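Local structure of NeuRonal IgCAM-5 (Caenorhabditis elegans, 6ON6) at residues A[78-83]-A[89-94]. The protein probably acts as a neuronal cell-surface adhesion receptor of the immunoglobulin superfamily, its first Ig domain pairing with a second copy to form a homodimer. Sequence-based numbering, arbitrary orientation.
Sequences LTIKNV and GNYSCQ. With NAG (2-acetamido-2-deoxy-beta-D-glucopyranose), chain C.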
ATOM      1  N   LEU A  78      -6.859  10.693   7.756  1.00 23.10           N
ATOM      2  CA  LEU A  78      -7.280   9.304   7.886  1.00 22.36           C
ATOM      3  C   LEU A  78      -7.766   9.091   9.315  1.00 20.82           C
ATOM      4  O   LEU A  78      -7.017   9.307  10.271  1.00 22.81           O
ATOM      5  CB  LEU A  78      -6.084   8.397   7.636  1.00 27.00           C
ATOM      6  CG  LEU A  78      -6.459   6.934   7.814  1.00 34.56           C
ATOM      7  CD1 LEU A  78      -7.279   6.484   6.613  1.00 36.20           C
ATOM      8  CD2 LEU A  78      -5.173   6.179   7.932  1.00 36.29           C
ATOM      9  N   THR A  79      -9.016   8.673   9.469  1.00 22.81           N
ATOM     10  CA  THR A  79      -9.543   8.339  10.788  1.00 21.22           C
ATOM     11  C   THR A  79      -9.558   6.832  10.962  1.00 22.09           C
ATOM     12  O   THR A  79     -10.011   6.111  10.065  1.00 23.34           O
ATOM     13  CB  THR A  79     -10.967   8.867  10.939  1.00 22.68           C
ATOM     14  OG1 THR A  79     -10.949  10.288  10.800  1.00 24.40           O
ATOM     15  CG2 THR A  79     -11.560   8.481  12.267  1.00 23.37           C
ATOM     16  N   ILE A  80      -9.016   6.373  12.082  1.00 21.16           N
ATOM     17  CA  ILE A  80      -9.198   4.983  12.525  1.00 21.07           C
ATOM     18  C   ILE A  80     -10.280   5.005  13.581  1.00 19.78           C
ATOM     19  O   ILE A  80     -10.112   5.562  14.670  1.00 19.50           O
ATOM     20  CB  ILE A  80      -7.906   4.390  13.092  1.00 23.41           C
ATOM     21  CG1 ILE A  80      -6.802   4.538  12.050  1.00 26.98           C
ATOM     22  CG2 ILE A  80      -8.088   2.903  13.387  1.00 25.31           C
ATOM     23  CD1 ILE A  80      -5.619   5.123  12.579  1.00 34.42           C
ATOM     24  N   LYS A  81     -11.426   4.436  13.249  1.00 20.05           N
ATOM     25  CA  LYS A  81     -12.538   4.419  14.181  1.00 20.25           C
ATOM     26  C   LYS A  81     -12.398   3.242  15.132  1.00 20.08           C
ATOM     27  O   LYS A  81     -11.906   2.172  14.756  1.00 20.91           O
ATOM     28  CB  LYS A  81     -13.847   4.258  13.402  1.00 21.97           C
ATOM     29  CG  LYS A  81     -14.140   5.413  12.399  1.00 26.98           C
ATOM     30  CD  LYS A  81     -14.607   6.637  13.128  1.00 32.35           C
ATOM     31  CE  LYS A  81     -16.059   6.398  13.586  1.00 41.57           C
ATOM     32  NZ  LYS A  81     -16.660   7.542  14.356  1.00 42.94           N
ATOM     33  N   ASN A  82     -12.923   3.409  16.352  1.00 20.05           N
ATOM     34  CA  ASN A  82     -13.128   2.267  17.253  1.00 21.25           C
ATOM     35  C   ASN A  82     -11.828   1.484  17.456  1.00 20.81           C
ATOM     36  O   ASN A  82     -11.735   0.295  17.203  1.00 22.49           O
ATOM     37  CB  ASN A  82     -14.249   1.345  16.732  1.00 22.33           C
ATOM     38  CG  ASN A  82     -14.572   0.238  17.690  1.00 24.77           C
ATOM     39  OD1 ASN A  82     -14.430   0.385  18.910  1.00 28.38           O
ATOM     40  ND2 ASN A  82     -14.963  -0.899  17.132  1.00 30.12           N
ATOM     41  N   VAL A  83     -10.795   2.192  17.921  1.00 20.79           N
ATOM     42  CA  VAL A  83      -9.464   1.602  17.963  1.00 21.77           C
ATOM     43  C   VAL A  83      -9.434   0.337  18.823  1.00 23.79           C
ATOM     44  O   VAL A  83     -10.048   0.283  19.893  1.00 22.56           O
ATOM     45  CB  VAL A  83      -8.479   2.676  18.469  1.00 23.50           C
ATOM     46  CG1 VAL A  83      -7.227   2.033  18.956  1.00 30.66           C
ATOM     47  CG2 VAL A  83      -8.209   3.695  17.348  1.00 24.64           C
ATOM     48  N   GLY A  89       0.335   0.251  15.827  1.00 28.66           N
ATOM     49  CA  GLY A  89       1.416   0.147  14.872  1.00 30.50           C
ATOM     50  C   GLY A  89       1.668   1.453  14.164  1.00 27.25           C
ATOM     51  O   GLY A  89       1.244   2.511  14.615  1.00 27.33           O
ATOM     52  N   ASN A  90       2.329   1.340  13.025  1.00 29.52           N
ATOM     53  CA  ASN A  90       2.860   2.517  12.344  1.00 25.66           C
ATOM     54  C   ASN A  90       2.079   2.797  11.076  1.00 25.75           C
ATOM     55  O   ASN A  90       1.874   1.903  10.251  1.00 29.57           O
ATOM     56  CB  ASN A  90       4.326   2.322  11.991  1.00 28.70           C
ATOM     57  CG  ASN A  90       5.218   2.577  13.150  1.00 35.74           C
ATOM     58  OD1 ASN A  90       5.145   3.633  13.781  1.00 39.00           O
ATOM     59  ND2 ASN A  90       6.074   1.620  13.460  1.00 41.61           N
ATOM     60  N   TYR A  91       1.614   4.024  10.945  1.00 25.46           N
ATOM     61  CA  TYR A  91       0.787   4.451   9.832  1.00 25.72           C
ATOM     62  C   TYR A  91       1.613   5.433   9.041  1.00 25.78           C
ATOM     63  O   TYR A  91       2.213   6.350   9.620  1.00 28.81           O
ATOM     64  CB  TYR A  91      -0.498   5.132  10.328  1.00 23.36           C
ATOM     65  CG  TYR A  91      -1.423   4.113  11.008  1.00 23.78           C
ATOM     66  CD1 TYR A  91      -1.148   3.673  12.295  1.00 23.55           C
ATOM     67  CD2 TYR A  91      -2.506   3.521  10.327  1.00 25.57           C
ATOM     68  CE1 TYR A  91      -1.967   2.693  12.927  1.00 24.34           C
ATOM     69  CE2 TYR A  91      -3.308   2.574  10.970  1.00 26.53           C
ATOM     70  CZ  TYR A  91      -3.003   2.189  12.219  1.00 24.88           C
ATOM     71  OH  TYR A  91      -3.833   1.243  12.764  1.00 27.24           O
ATOM     72  N   SER A  92       1.629   5.275   7.733  1.00 24.39           N
ATOM     73  CA  SER A  92       2.418   6.191   6.930  1.00 26.30           C
ATOM     74  C   SER A  92       1.576   6.774   5.796  1.00 25.73           C
ATOM     75  O   SER A  92       0.662   6.138   5.270  1.00 28.84           O
ATOM     76  CB  SER A  92       3.712   5.482   6.506  1.00 35.33           C
ATOM     77  OG  SER A  92       3.422   4.559   5.500  1.00 46.65           O
ATOM     78  N   CYS A  93       1.845   8.023   5.424  1.00 24.85           N
ATOM     79  CA  CYS A  93       1.284   8.519   4.182  1.00 26.61           C
ATOM     80  C   CYS A  93       2.444   8.639   3.219  1.00 26.87           C
ATOM     81  O   CYS A  93       3.548   9.011   3.621  1.00 30.24           O
ATOM     82  CB  CYS A  93       0.514   9.846   4.308  1.00 32.14           C
ATOM     83  SG  CYS A  93       1.494  11.229   4.457  1.00 44.28           S
ATOM     84  N   GLN A  94       2.213   8.260   1.982  1.00 25.51           N
ATOM     85  CA  GLN A  94       3.284   8.242   1.003  1.00 27.41           C
ATOM     86  C   GLN A  94       2.794   8.821  -0.311  1.00 26.88           C
ATOM     87  O   GLN A  94       1.624   8.657  -0.670  1.00 31.00           O
ATOM     88  CB  GLN A  94       3.893   6.855   0.912  1.00 32.74           C
ATOM     89  CG  GLN A  94       3.027   5.847   0.361  1.00 34.24           C
ATOM     90  CD  GLN A  94       3.635   4.446   0.537  1.00 36.33           C
ATOM     91  OE1 GLN A  94       3.837   3.974   1.662  1.00 44.91           O
ATOM     92  NE2 GLN A  94       3.990   3.823  -0.561  1.00 35.04           N
TER
HETATM   93  C1  NAG C 202       6.977   1.860  14.562  1.00 49.19           C
HETATM   94  C2  NAG C 202       7.141   0.618  15.441  1.00 51.83           C
HETATM   95  C3  NAG C 202       8.208   0.843  16.515  1.00 52.89           C
HETATM   96  C4  NAG C 202       9.494   1.391  15.913  1.00 53.31           C
HETATM   97  C5  NAG C 202       9.196   2.612  15.051  1.00 51.70           C
HETATM   98  C6  NAG C 202      10.414   3.140  14.326  1.00 53.54           C
HETATM   99  C7  NAG C 202       5.356  -0.959  16.030  1.00 56.88           C
HETATM  100  C8  NAG C 202       6.177  -2.001  15.327  1.00 55.60           C
HETATM  101  N2  NAG C 202       5.871   0.272  16.056  1.00 56.43           N
HETATM  102  O3  NAG C 202       8.475  -0.398  17.159  1.00 56.26           O
HETATM  103  O4  NAG C 202      10.396   1.754  16.952  1.00 57.35           O
HETATM  104  O5  NAG C 202       8.243   2.253  14.044  1.00 49.24           O
HETATM  105  O6  NAG C 202      10.175   4.423  13.759  1.00 55.77           O
HETATM  106  O7  NAG C 202       4.275  -1.221  16.551  1.00 62.49           O
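With CG1 of I80 swung beside its own backbone N (chi1 -55°) and the Y91 ring carried the same way on its strand (chi1 -69°), the two side chains reach across the domain interior from opposite directions and meet methyl to ring. The contact is a CH-pi interaction: CD1 of I80 lies 4.0 Å from the centroid of the Y91 ring, 20° off the ring normal. The methyl is displaced toward the rim, its closest ring atom being CE2 of Y91 at 3.8 Å from CD1 of I80. L78, two residues earlier on the same strand, adds a looser apolar touch, its CD2 approaching CD2 of Y91 obliquely at 4.5 Å. No hydrogen bond links the two segments, as expected where sheets join by side chains alone. The phenol is nevertheless anchored, because its OH is hydrogen-bonded to the backbone O of D87, which fixes the far end of the buried side chain; the ring of F26 also meets it, the two planes only modestly inclined. A leucine in place of Y91 would probably leave the D87 carbonyl without its hydroxyl mate and deprive the I80 methyl of its aromatic face. Next to Y91 along the strand, N90 turns to the other side and carries an N-linked glycan, ND2 of N90 being joined to C1 of NAG (1.4 Å), while C93 forms the disulfide to C28 that ties the sheets together. The bond from Y91, two residues before C93, back to D87 is the tyrosine corner, and the packing of I80 and L78 on its ring belongs to the core between the two sheets of the immunoglobulin beta-sandwich.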